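Local atomic coordinates of arylmalonate decarboxylase (Bordetella bronchiseptica, PDB entry 3EIS), a protein that catalyses the decarboxylation of 2-aryl-2-methylmalonates, releasing carbon dioxide and leaving the corresponding 2-arylpropionates. Residues S76-R81 against T103-V108; V108-R113 against F216-R221; A123-D128 against A165-L170. One frame throughout, in Å; residues are numbered along the deposited sequence.

Contact 1. Residues S76-R81 against T103-V108; sequences SLSFYR and TMSTAV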
ATOM      1  N   SER A  76      -1.294   9.485  -0.299  1.00 44.70           N
ATOM      2  CA  SER A  76      -0.734  10.760  -0.674  1.00 44.60           C
ATOM      3  C   SER A  76       0.715  10.805  -0.215  1.00 42.48           C
ATOM      4  O   SER A  76       1.647  11.029  -0.994  1.00 42.18           O
ATOM      5  CB  SER A  76      -1.548  11.897  -0.052  1.00 44.74           C
ATOM      6  OG  SER A  76      -0.911  13.123  -0.304  1.00 47.22           O
ATOM      7  N   LEU A  77       0.893  10.548   1.065  1.00 41.11           N
ATOM      8  CA  LEU A  77       2.211  10.545   1.689  1.00 39.98           C
ATOM      9  C   LEU A  77       3.340   9.730   1.023  1.00 36.06           C
ATOM     10  O   LEU A  77       4.453  10.186   0.987  1.00 37.14           O
ATOM     11  CB  LEU A  77       2.032  10.040   3.118  1.00 40.99           C
ATOM     12  CG  LEU A  77       1.542  11.072   4.127  1.00 44.23           C
ATOM     13  CD1 LEU A  77       0.853  12.248   3.443  1.00 46.97           C
ATOM     14  CD2 LEU A  77       0.617  10.372   5.117  1.00 43.33           C
ATOM     15  N   SER A  78       3.066   8.504   0.597  1.00 31.08           N
ATOM     16  CA  SER A  78       4.084   7.591  -0.001  1.00 31.77           C
ATOM     17  C   SER A  78       4.311   7.803  -1.515  1.00 30.21           C
ATOM     18  O   SER A  78       5.367   7.468  -2.033  1.00 29.54           O
ATOM     19  CB  SER A  78       3.659   6.124   0.194  1.00 30.18           C
ATOM     20  OG  SER A  78       2.937   5.991   1.408  1.00 36.97           O
ATOM     21  N   PHE A  79       3.307   8.316  -2.226  1.00 32.03           N
ATOM     22  CA  PHE A  79       3.384   8.380  -3.700  1.00 32.67           C
ATOM     23  C   PHE A  79       3.467   9.794  -4.252  1.00 34.47           C
ATOM     24  O   PHE A  79       4.090  10.033  -5.313  1.00 32.18           O
ATOM     25  CB  PHE A  79       2.127   7.758  -4.355  1.00 32.21           C
ATOM     26  CG  PHE A  79       2.033   6.256  -4.261  1.00 31.02           C
ATOM     27  CD1 PHE A  79       1.245   5.673  -3.280  1.00 30.04           C
ATOM     28  CD2 PHE A  79       2.695   5.436  -5.182  1.00 30.45           C
ATOM     29  CE1 PHE A  79       1.102   4.255  -3.188  1.00 30.07           C
ATOM     30  CE2 PHE A  79       2.581   4.014  -5.107  1.00 30.21           C
ATOM     31  CZ  PHE A  79       1.774   3.429  -4.128  1.00 29.66           C
ATOM     32  N   TYR A  80       2.758  10.728  -3.614  1.00 35.99           N
ATOM     33  CA  TYR A  80       2.469  11.973  -4.366  1.00 38.78           C
ATOM     34  C   TYR A  80       3.661  12.831  -4.686  1.00 38.62           C
ATOM     35  O   TYR A  80       3.609  13.646  -5.634  1.00 38.85           O
ATOM     36  CB  TYR A  80       1.333  12.799  -3.720  1.00 42.25           C
ATOM     37  CG  TYR A  80      -0.068  12.184  -3.941  1.00 42.79           C
ATOM     38  CD1 TYR A  80      -0.218  10.907  -4.465  1.00 42.48           C
ATOM     39  CD2 TYR A  80      -1.223  12.889  -3.592  1.00 43.61           C
ATOM     40  CE1 TYR A  80      -1.490  10.336  -4.653  1.00 42.39           C
ATOM     41  CE2 TYR A  80      -2.484  12.350  -3.779  1.00 44.78           C
ATOM     42  CZ  TYR A  80      -2.617  11.069  -4.291  1.00 43.74           C
ATOM     43  OH  TYR A  80      -3.887  10.551  -4.450  1.00 44.78           O
ATOM     44  N   ARG A  81       4.756  12.678  -3.940  1.00 37.02           N
ATOM     45  CA  ARG A  81       5.899  13.585  -4.211  1.00 36.66           C
ATOM     46  C   ARG A  81       7.036  12.929  -4.960  1.00 35.59           C
ATOM     47  O   ARG A  81       8.099  13.541  -5.179  1.00 36.85           O
ATOM     48  CB  ARG A  81       6.371  14.269  -2.932  1.00 38.39           C
ATOM     49  CG  ARG A  81       5.212  14.885  -2.166  1.00 41.41           C
ATOM     50  CD  ARG A  81       5.654  15.522  -0.839  1.00 43.27           C
ATOM     51  NE  ARG A  81       4.713  16.521  -0.297  1.00 44.26           N
ATOM     52  CZ  ARG A  81       3.580  16.230   0.351  1.00 45.11           C
ATOM     53  NH1 ARG A  81       3.178  14.952   0.515  1.00 43.45           N
ATOM     54  NH2 ARG A  81       2.808  17.229   0.784  1.00 46.27           N
ATOM     55  N   THR A 103       7.799   2.134   3.354  1.00 19.81           N
ATOM     56  CA  THR A 103       6.603   2.948   3.072  1.00 20.61           C
ATOM     57  C   THR A 103       5.653   2.101   2.278  1.00 19.74           C
ATOM     58  O   THR A 103       6.060   1.110   1.724  1.00 19.53           O
ATOM     59  CB  THR A 103       6.887   4.302   2.322  1.00 21.64           C
ATOM     60  OG1 THR A 103       7.086   4.061   0.925  1.00 22.13           O
ATOM     61  CG2 THR A 103       8.118   5.045   2.873  1.00 21.79           C
ATOM     62  N   MET A 104       4.372   2.440   2.289  1.00 22.49           N
ATOM     63  CA  MET A 104       3.387   1.728   1.463  1.00 23.97           C
ATOM     64  C   MET A 104       3.705   1.769  -0.056  1.00 22.60           C
ATOM     65  O   MET A 104       3.310   0.876  -0.788  1.00 25.03           O
ATOM     66  CB  MET A 104       2.006   2.349   1.738  1.00 23.91           C
ATOM     67  CG  MET A 104       0.820   1.436   1.432  1.00 26.66           C
ATOM     68  SD  MET A 104      -0.702   2.231   1.976  1.00 32.31           S
ATOM     69  CE  MET A 104      -0.585   3.604   0.816  1.00 25.91           C
ATOM     70  N   SER A 105       4.437   2.781  -0.535  1.00 22.51           N
ATOM     71  CA  SER A 105       4.822   2.896  -1.984  1.00 24.39           C
ATOM     72  C   SER A 105       5.828   1.846  -2.325  1.00 23.89           C
ATOM     73  O   SER A 105       5.744   1.149  -3.337  1.00 21.22           O
ATOM     74  CB  SER A 105       5.557   4.213  -2.182  1.00 27.21           C
ATOM     75  OG  SER A 105       4.558   5.144  -2.347  1.00 33.71           O
ATOM     76  N   THR A 106       6.819   1.746  -1.448  1.00 22.28           N
ATOM     77  CA  THR A 106       7.816   0.658  -1.539  1.00 21.46           C
ATOM     78  C   THR A 106       7.192  -0.743  -1.529  1.00 20.76           C
ATOM     79  O   THR A 106       7.575  -1.624  -2.292  1.00 20.29           O
ATOM     80  CB  THR A 106       8.774   0.803  -0.380  1.00 21.25           C
ATOM     81  OG1 THR A 106       9.498   2.000  -0.596  1.00 22.41           O
ATOM     82  CG2 THR A 106       9.770  -0.333  -0.309  1.00 24.27           C
ATOM     83  N   ALA A 107       6.245  -0.927  -0.614  1.00 20.93           N
ATOM     84  CA  ALA A 107       5.540  -2.180  -0.433  1.00 19.83           C
ATOM     85  C   ALA A 107       4.838  -2.534  -1.738  1.00 20.27           C
ATOM     86  O   ALA A 107       4.881  -3.649  -2.161  1.00 21.07           O
ATOM     87  CB  ALA A 107       4.481  -2.020   0.715  1.00 17.47           C
ATOM     88  N   VAL A 108       4.125  -1.571  -2.325  1.00 21.29           N
ATOM     89  CA  VAL A 108       3.508  -1.739  -3.651  1.00 21.36           C
ATOM     90  C   VAL A 108       4.474  -2.113  -4.747  1.00 22.29           C
ATOM     91  O   VAL A 108       4.229  -3.104  -5.472  1.00 24.60           O
ATOM     92  CB  VAL A 108       2.677  -0.507  -4.022  1.00 21.32           C
ATOM     93  CG1 VAL A 108       2.399  -0.455  -5.506  1.00 21.47           C
ATOM     94  CG2 VAL A 108       1.321  -0.562  -3.175  1.00 20.20           C
TER

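Contact 2. Residues V108-R113 against F216-R221; sequences VLNGLR and FWDAVR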
ATOM      1  N   VAL A 108       4.125  -1.571  -2.325  1.00 21.29           N
ATOM      2  CA  VAL A 108       3.508  -1.739  -3.651  1.00 21.36           C
ATOM      3  C   VAL A 108       4.474  -2.113  -4.747  1.00 22.29           C
ATOM      4  O   VAL A 108       4.229  -3.104  -5.472  1.00 24.60           O
ATOM      5  CB  VAL A 108       2.677  -0.507  -4.022  1.00 21.32           C
ATOM      6  CG1 VAL A 108       2.399  -0.455  -5.506  1.00 21.47           C
ATOM      7  CG2 VAL A 108       1.321  -0.562  -3.175  1.00 20.20           C
ATOM      8  N   LEU A 109       5.572  -1.374  -4.844  1.00 21.39           N
ATOM      9  CA  LEU A 109       6.657  -1.680  -5.808  1.00 24.10           C
ATOM     10  C   LEU A 109       7.202  -3.070  -5.550  1.00 24.03           C
ATOM     11  O   LEU A 109       7.374  -3.846  -6.509  1.00 26.29           O
ATOM     12  CB  LEU A 109       7.808  -0.656  -5.741  1.00 26.74           C
ATOM     13  CG  LEU A 109       7.539   0.662  -6.449  1.00 29.76           C
ATOM     14  CD1 LEU A 109       8.551   1.725  -5.958  1.00 31.78           C
ATOM     15  CD2 LEU A 109       7.658   0.464  -8.003  1.00 29.02           C
ATOM     16  N   ASN A 110       7.466  -3.395  -4.278  1.00 22.34           N
ATOM     17  CA  ASN A 110       7.992  -4.741  -3.939  1.00 24.63           C
ATOM     18  C   ASN A 110       6.963  -5.825  -4.326  1.00 25.45           C
ATOM     19  O   ASN A 110       7.326  -6.866  -4.846  1.00 27.91           O
ATOM     20  CB  ASN A 110       8.277  -4.912  -2.448  1.00 23.62           C
ATOM     21  CG  ASN A 110       9.584  -4.267  -1.994  1.00 27.05           C
ATOM     22  OD1 ASN A 110       9.766  -3.999  -0.787  1.00 27.10           O
ATOM     23  ND2 ASN A 110      10.483  -4.017  -2.918  1.00 24.56           N
ATOM     24  N   GLY A 111       5.685  -5.562  -4.066  1.00 24.92           N
ATOM     25  CA  GLY A 111       4.609  -6.479  -4.442  1.00 23.72           C
ATOM     26  C   GLY A 111       4.439  -6.641  -5.938  1.00 25.19           C
ATOM     27  O   GLY A 111       4.369  -7.772  -6.453  1.00 25.19           O
ATOM     28  N   LEU A 112       4.350  -5.548  -6.673  1.00 23.79           N
ATOM     29  CA  LEU A 112       4.270  -5.720  -8.140  1.00 25.26           C
ATOM     30  C   LEU A 112       5.466  -6.511  -8.679  1.00 28.60           C
ATOM     31  O   LEU A 112       5.339  -7.390  -9.528  1.00 27.28           O
ATOM     32  CB  LEU A 112       4.138  -4.379  -8.849  1.00 25.49           C
ATOM     33  CG  LEU A 112       2.785  -3.683  -8.563  1.00 24.86           C
ATOM     34  CD1 LEU A 112       2.895  -2.191  -8.897  1.00 24.11           C
ATOM     35  CD2 LEU A 112       1.612  -4.372  -9.368  1.00 24.99           C
ATOM     36  N   ARG A 113       6.651  -6.177  -8.206  1.00 30.59           N
ATOM     37  CA  ARG A 113       7.835  -6.861  -8.682  1.00 31.76           C
ATOM     38  C   ARG A 113       7.868  -8.338  -8.320  1.00 32.46           C
ATOM     39  O   ARG A 113       8.338  -9.150  -9.107  1.00 32.97           O
ATOM     40  CB  ARG A 113       9.086  -6.159  -8.127  1.00 33.26           C
ATOM     41  CG  ARG A 113       9.448  -4.855  -8.936  1.00 33.60           C
ATOM     42  CD  ARG A 113      10.418  -3.969  -8.172  1.00 32.61           C
ATOM     43  NE  ARG A 113      10.795  -2.823  -8.995  1.00 33.69           N
ATOM     44  CZ  ARG A 113      11.295  -1.675  -8.518  1.00 35.88           C
ATOM     45  NH1 ARG A 113      11.619  -0.679  -9.358  1.00 35.97           N
ATOM     46  NH2 ARG A 113      11.489  -1.527  -7.202  1.00 33.77           N
ATOM     47  N   PHE A 216       1.068  -4.295   4.615  1.00 24.71           N
ATOM     48  CA  PHE A 216       1.115  -5.314   5.671  1.00 25.65           C
ATOM     49  C   PHE A 216       2.039  -6.445   5.237  1.00 24.75           C
ATOM     50  O   PHE A 216       2.934  -6.836   5.977  1.00 27.05           O
ATOM     51  CB  PHE A 216      -0.297  -5.844   6.002  1.00 23.93           C
ATOM     52  CG  PHE A 216      -1.041  -4.955   6.996  1.00 27.09           C
ATOM     53  CD1 PHE A 216      -1.920  -3.969   6.553  1.00 26.32           C
ATOM     54  CD2 PHE A 216      -0.775  -5.034   8.351  1.00 26.39           C
ATOM     55  CE1 PHE A 216      -2.559  -3.096   7.436  1.00 26.93           C
ATOM     56  CE2 PHE A 216      -1.441  -4.162   9.264  1.00 29.10           C
ATOM     57  CZ  PHE A 216      -2.339  -3.204   8.792  1.00 28.31           C
ATOM     58  N   TRP A 217       1.796  -7.002   4.069  1.00 23.93           N
ATOM     59  CA  TRP A 217       2.694  -8.028   3.491  1.00 25.85           C
ATOM     60  C   TRP A 217       4.173  -7.591   3.562  1.00 25.92           C
ATOM     61  O   TRP A 217       4.995  -8.344   4.081  1.00 25.06           O
ATOM     62  CB  TRP A 217       2.292  -8.347   2.045  1.00 24.55           C
ATOM     63  CG  TRP A 217       3.289  -9.240   1.253  1.00 24.42           C
ATOM     64  CD1 TRP A 217       3.360 -10.601   1.269  1.00 24.78           C
ATOM     65  CD2 TRP A 217       4.275  -8.801   0.294  1.00 23.80           C
ATOM     66  NE1 TRP A 217       4.339 -11.037   0.411  1.00 25.86           N
ATOM     67  CE2 TRP A 217       4.930  -9.954  -0.187  1.00 25.34           C
ATOM     68  CE3 TRP A 217       4.706  -7.547  -0.145  1.00 23.10           C
ATOM     69  CZ2 TRP A 217       5.956  -9.897  -1.143  1.00 25.61           C
ATOM     70  CZ3 TRP A 217       5.755  -7.487  -1.079  1.00 24.41           C
ATOM     71  CH2 TRP A 217       6.361  -8.645  -1.567  1.00 24.67           C
ATOM     72  N   ASP A 218       4.485  -6.360   3.098  1.00 24.10           N
ATOM     73  CA  ASP A 218       5.869  -5.823   3.044  1.00 27.01           C
ATOM     74  C   ASP A 218       6.468  -5.628   4.451  1.00 26.65           C
ATOM     75  O   ASP A 218       7.653  -5.905   4.666  1.00 26.99           O
ATOM     76  CB  ASP A 218       5.837  -4.465   2.239  1.00 28.85           C
ATOM     77  CG  ASP A 218       7.175  -3.699   2.183  1.00 32.84           C
ATOM     78  OD1 ASP A 218       7.325  -2.585   2.901  1.00 31.35           O
ATOM     79  OD2 ASP A 218       8.009  -4.130   1.319  1.00 30.95           O
ATOM     80  N   ALA A 219       5.661  -5.106   5.383  1.00 24.14           N
ATOM     81  CA  ALA A 219       6.131  -4.789   6.764  1.00 25.57           C
ATOM     82  C   ALA A 219       6.378  -6.112   7.485  1.00 26.34           C
ATOM     83  O   ALA A 219       7.345  -6.268   8.225  1.00 26.95           O
ATOM     84  CB  ALA A 219       5.088  -3.962   7.514  1.00 21.04           C
ATOM     85  N   VAL A 220       5.530  -7.095   7.205  1.00 26.86           N
ATOM     86  CA  VAL A 220       5.738  -8.428   7.803  1.00 29.16           C
ATOM     87  C   VAL A 220       7.031  -9.079   7.291  1.00 30.89           C
ATOM     88  O   VAL A 220       7.792  -9.657   8.075  1.00 31.43           O
ATOM     89  CB  VAL A 220       4.461  -9.336   7.697  1.00 29.21           C
ATOM     90  CG1 VAL A 220       4.731 -10.828   8.068  1.00 30.32           C
ATOM     91  CG2 VAL A 220       3.408  -8.828   8.617  1.00 27.42           C
ATOM     92  N   ARG A 221       7.311  -8.985   5.996  1.00 31.27           N
ATOM     93  CA  ARG A 221       8.587  -9.513   5.514  1.00 33.14           C
ATOM     94  C   ARG A 221       9.771  -8.777   6.105  1.00 32.50           C
ATOM     95  O   ARG A 221      10.780  -9.391   6.458  1.00 33.72           O
ATOM     96  CB  ARG A 221       8.712  -9.401   4.009  1.00 33.68           C
ATOM     97  CG  ARG A 221       7.724 -10.183   3.222  1.00 36.81           C
ATOM     98  CD  ARG A 221       7.689  -9.480   1.914  1.00 40.07           C
ATOM     99  NE  ARG A 221       8.527 -10.126   0.927  1.00 45.14           N
ATOM    100  CZ  ARG A 221       9.355  -9.493   0.102  1.00 47.03           C
ATOM    101  NH1 ARG A 221       9.547  -8.168   0.199  1.00 46.79           N
ATOM    102  NH2 ARG A 221      10.014 -10.208  -0.808  1.00 47.50           N
TER

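Contact 3. Residues A123-D128 against A165-L170; sequences ATAYID and ATLVDL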
ATOM      1  N   ALA A 123      -6.474   1.062 -10.903  1.00 33.73           N
ATOM      2  CA  ALA A 123      -7.887   1.159 -10.544  1.00 37.51           C
ATOM      3  C   ALA A 123      -8.010   1.858  -9.196  1.00 39.38           C
ATOM      4  O   ALA A 123      -7.366   1.453  -8.248  1.00 38.55           O
ATOM      5  CB  ALA A 123      -8.527  -0.244 -10.506  1.00 37.45           C
ATOM      6  N   THR A 124      -8.765   2.958  -9.135  1.00 42.75           N
ATOM      7  CA  THR A 124      -9.005   3.663  -7.882  1.00 46.93           C
ATOM      8  C   THR A 124     -10.492   3.896  -7.693  1.00 49.38           C
ATOM      9  O   THR A 124     -11.217   4.223  -8.642  1.00 49.33           O
ATOM     10  CB  THR A 124      -8.351   5.056  -7.839  1.00 48.70           C
ATOM     11  OG1 THR A 124      -6.931   4.927  -7.978  1.00 52.35           O
ATOM     12  CG2 THR A 124      -8.598   5.674  -6.528  1.00 48.27           C
ATOM     13  N   ALA A 125     -10.954   3.742  -6.462  1.00 51.75           N
ATOM     14  CA  ALA A 125     -12.356   4.064  -6.174  1.00 54.79           C
ATOM     15  C   ALA A 125     -12.553   5.571  -6.385  1.00 56.73           C
ATOM     16  O   ALA A 125     -13.596   6.006  -6.879  1.00 58.56           O
ATOM     17  CB  ALA A 125     -12.721   3.668  -4.743  1.00 54.54           C
ATOM     18  N   TYR A 126     -11.503   6.326  -6.047  1.00 56.80           N
ATOM     19  CA  TYR A 126     -11.486   7.790  -5.945  1.00 58.49           C
ATOM     20  C   TYR A 126     -11.503   8.497  -7.322  1.00 57.76           C
ATOM     21  O   TYR A 126     -12.246   8.094  -8.221  1.00 56.78           O
ATOM     22  CB  TYR A 126     -10.277   8.180  -5.080  1.00 60.59           C
ATOM     23  CG  TYR A 126     -10.324   9.527  -4.403  1.00 63.69           C
ATOM     24  CD1 TYR A 126      -9.184  10.046  -3.778  1.00 63.67           C
ATOM     25  CD2 TYR A 126     -11.493  10.311  -4.398  1.00 66.33           C
ATOM     26  CE1 TYR A 126      -9.198  11.305  -3.152  1.00 64.83           C
ATOM     27  CE2 TYR A 126     -11.522  11.572  -3.779  1.00 67.13           C
ATOM     28  CZ  TYR A 126     -10.364  12.057  -3.157  1.00 66.23           C
ATOM     29  OH  TYR A 126     -10.367  13.294  -2.544  1.00 66.90           O
ATOM     30  N   ILE A 127     -10.704   9.557  -7.478  1.00 57.19           N
ATOM     31  CA  ILE A 127     -10.661  10.345  -8.731  1.00 56.87           C
ATOM     32  C   ILE A 127      -9.420  10.071  -9.595  1.00 55.24           C
ATOM     33  O   ILE A 127      -8.448   9.485  -9.120  1.00 51.38           O
ATOM     34  CB  ILE A 127     -10.745  11.873  -8.456  1.00 57.99           C
ATOM     35  CG1 ILE A 127      -9.661  12.295  -7.441  1.00 55.97           C
ATOM     36  CG2 ILE A 127     -12.179  12.255  -8.027  1.00 59.39           C
ATOM     37  CD1 ILE A 127      -9.152  13.697  -7.627  1.00 57.10           C
ATOM     38  N   ASP A 128      -9.471  10.529 -10.853  1.00 56.35           N
ATOM     39  CA  ASP A 128      -8.420  10.301 -11.860  1.00 55.98           C
ATOM     40  C   ASP A 128      -7.026  10.692 -11.389  1.00 54.92           C
ATOM     41  O   ASP A 128      -6.033  10.054 -11.775  1.00 53.16           O
ATOM     42  CB  ASP A 128      -8.722  11.087 -13.139  1.00 59.30           C
ATOM     43  CG  ASP A 128      -9.746  10.411 -14.025  1.00 60.76           C
ATOM     44  OD1 ASP A 128      -9.681   9.168 -14.224  1.00 59.89           O
ATOM     45  OD2 ASP A 128     -10.623  11.145 -14.540  1.00 63.28           O
ATOM     46  N   ALA A 165     -18.733  -5.756  -5.343  1.00 49.44           N
ATOM     47  CA  ALA A 165     -19.187  -5.871  -6.732  1.00 50.30           C
ATOM     48  C   ALA A 165     -18.660  -4.759  -7.625  1.00 49.73           C
ATOM     49  O   ALA A 165     -18.303  -4.974  -8.777  1.00 50.06           O
ATOM     50  CB  ALA A 165     -20.712  -5.832  -6.765  1.00 52.57           C
ATOM     51  N   THR A 166     -18.676  -3.557  -7.091  1.00 49.07           N
ATOM     52  CA  THR A 166     -18.290  -2.413  -7.888  1.00 50.60           C
ATOM     53  C   THR A 166     -16.753  -2.143  -7.838  1.00 46.61           C
ATOM     54  O   THR A 166     -16.190  -1.667  -8.812  1.00 46.79           O
ATOM     55  CB  THR A 166     -19.194  -1.171  -7.578  1.00 53.37           C
ATOM     56  OG1 THR A 166     -19.290  -0.967  -6.160  1.00 55.74           O
ATOM     57  CG2 THR A 166     -20.624  -1.395  -8.138  1.00 54.52           C
ATOM     58  N   LEU A 167     -16.095  -2.463  -6.728  1.00 43.32           N
ATOM     59  CA  LEU A 167     -14.632  -2.613  -6.708  1.00 41.51           C
ATOM     60  C   LEU A 167     -14.127  -3.633  -7.786  1.00 40.72           C
ATOM     61  O   LEU A 167     -13.182  -3.325  -8.527  1.00 40.53           O
ATOM     62  CB  LEU A 167     -14.164  -3.017  -5.302  1.00 41.78           C
ATOM     63  CG  LEU A 167     -13.493  -2.069  -4.312  1.00 44.24           C
ATOM     64  CD1 LEU A 167     -13.717  -0.552  -4.632  1.00 43.32           C
ATOM     65  CD2 LEU A 167     -13.894  -2.419  -2.895  1.00 44.59           C
ATOM     66  N   VAL A 168     -14.744  -4.827  -7.871  1.00 39.58           N
ATOM     67  CA  VAL A 168     -14.458  -5.844  -8.915  1.00 38.32           C
ATOM     68  C   VAL A 168     -14.700  -5.297 -10.323  1.00 41.34           C
ATOM     69  O   VAL A 168     -13.856  -5.447 -11.216  1.00 42.75           O
ATOM     70  CB  VAL A 168     -15.310  -7.210  -8.735  1.00 37.67           C
ATOM     71  CG1 VAL A 168     -15.038  -8.198  -9.878  1.00 33.78           C
ATOM     72  CG2 VAL A 168     -14.995  -7.900  -7.419  1.00 35.42           C
ATOM     73  N   ASP A 169     -15.857  -4.667 -10.528  1.00 44.29           N
ATOM     74  CA  ASP A 169     -16.224  -4.085 -11.828  1.00 46.15           C
ATOM     75  C   ASP A 169     -15.196  -3.049 -12.298  1.00 43.77           C
ATOM     76  O   ASP A 169     -14.781  -3.055 -13.460  1.00 44.16           O
ATOM     77  CB  ASP A 169     -17.635  -3.471 -11.755  1.00 50.36           C
ATOM     78  CG  ASP A 169     -17.926  -2.474 -12.892  1.00 53.61           C
ATOM     79  OD1 ASP A 169     -18.310  -2.932 -14.013  1.00 54.44           O
ATOM     80  OD2 ASP A 169     -17.776  -1.228 -12.639  1.00 53.53           O
ATOM     81  N   LEU A 170     -14.813  -2.169 -11.386  1.00 41.92           N
ATOM     82  CA  LEU A 170     -13.776  -1.156 -11.604  1.00 42.11           C
ATOM     83  C   LEU A 170     -12.438  -1.745 -12.106  1.00 40.25           C
ATOM     84  O   LEU A 170     -11.847  -1.267 -13.113  1.00 40.95           O
ATOM     85  CB  LEU A 170     -13.491  -0.487 -10.271  1.00 41.80           C
ATOM     86  CG  LEU A 170     -12.888   0.922 -10.139  1.00 42.34           C
ATOM     87  CD1 LEU A 170     -11.845   0.951  -9.049  1.00 38.62           C
ATOM     88  CD2 LEU A 170     -12.373   1.471 -11.458  1.00 43.41           C
TER

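Contact 1. Residues S76-R81 against T103-V108
The phenyl ring of Phe79 lies flat against Ser105, the second residue of helix 104-114. Ser105 CA sits 4.1 Å from the centroid of the ring and 26° off its normal, a CH-pi contact over one face. Phe79 reaches this place with CG anti to its carbonyl carbon (chi1 -72°), which brings the end of the ring nearer to the helix. The far end of the ring then has neighbours close to its plane. Phe79 CZ is 4.0 Å from Val108 CB, between the two methyls of the valine. The other neighbour is the methyl of Met104: its chain bends at the last torsion (chi3 64°) and sets CE 4.4 Å from Phe79 CE1. Phe137 of helix 128-140 adds an edge-to-face ring contact.

Next to the ring, Ser78 points at the start of the helix. Its OG is 3.8 Å from Met104 CB, but its hydrogen bond runs back to Gly74 O. Ser105 OG is modelled as a donor to Ser78 O, although it stands too close to its neighbours for the bond length to be trusted. Thr103 OG1 occupies the N-cap, accepting weakly from the amides of Ser105 and Thr106 while also bonding to Asn86 OD1. The buried hydroxyls of Ser78 and Thr103 thus have polar partners of their own, which leaves the contact across the segments mainly apolar and CH-pi.

Contact 2. Residues V108-R113 against F216-R221
Two helices of this alpha/beta protein, 104-114 and 211-223, meet almost at right angles through Asn110 and Gly111 on one side and Trp217 and Asp218 on the other. The axes of the two short segments pass 9.6 Å apart and their directions differ by 93°, so the contact is confined to the crossing point. Trp217 leads with the six-membered part of its indole. CG stands anti to the backbone N (chi1 171°), and this carries the ring toward the opposing helix, where it rests on the backbone at Asn110 and Gly111. Its CZ3 comes 3.6 Å from Gly111 N and 3.9 Å from Asn110 CB.

One turn further along, Arg221 lies over the same tryptophan: its CD is 3.4 Å above the indole plane, displaced toward the rim, while Trp217 CH2 sits over the middle of one guanidinium face. Both residues also hold the C-terminal tail, Trp217 NE1 through Glu239 O and Arg221 NE through a salt bridge to the terminal carboxylate of Ser240.

Asp218 and Asn110 cross at about a right angle, with their carboxylate and amide planes 39° apart. Asp218 OD1 is hydrogen-bonded to Thr102 OG1. Phe216, Ala219 and Val220 turn to strand 9-13, whereas Leu109 and Leu112 meet helix 128-140. The last helix thus returns to the first sheet and packs across helix 104-114, an arrangement consistent with the two-domain alpha/beta fold of the aspartate/glutamate racemase superfamily.

Contact 3. Residues A123-D128 against A165-L170
The flat peptide group between Thr124 and Ala125 carries a leucine methyl on one face. Leu170 CD1 stands almost directly over the carbonyl, 3.4 Å from Thr124 O and 3.5 Å from Thr124 C, with Ala125 N next at 3.9 Å. Backbone hydrogen bonds join Thr124 to Arg149, and Ala125 to Gly152 and Ser187. Leu170 takes this position with CG anti to the backbone N (chi1 -157°), extending its branch from the helix toward the loop.

The same CD1 also meets Ala123 CB at 3.8 Å, so one methyl touches both Ala123, the last residue of strand 119-123, and the Thr124-Ala125 peptide. A turn earlier on the helix, Leu167 CD1 touches Ala125 CB more loosely at 4.3 Å. No hydrogen bond joins the two segments. Leu186 of strand 183-186 and Leu151 extend the apolar surroundings of Leu170, while Thr124 OG1 bonds to Ser187 OG and Asn131 OD1. Helix 164-177, which links strands 144-145 and 183-186, here packs over the end of the strand between them, as the helix of a beta-alpha-beta crossover does on a parallel sheet.

From the N terminus, contact 1 closes first, bringing helix 75-79 to the start of helix 104-114 after a loop that holds helix 83-97 and strand 101-103 of the first sheet. Val108 ends contact 1 and begins contact 2, which spans a longer excursion through the second sheet before the chain comes back at 216-221. Contact 3 falls within that excursion, enclosing helix 128-140 and strand 144-145. Contacts 1 and 2 touch through Ala107 CB and Asp218 CB, 3.2 Å apart, and tie helix 104-114 to helix 75-79 and to the returning helix 211-223. Contact 3 lies apart, centre to centre about 19 Å from contact 1 and 22 Å from contact 2, where helix 164-177 packs on the second sheet.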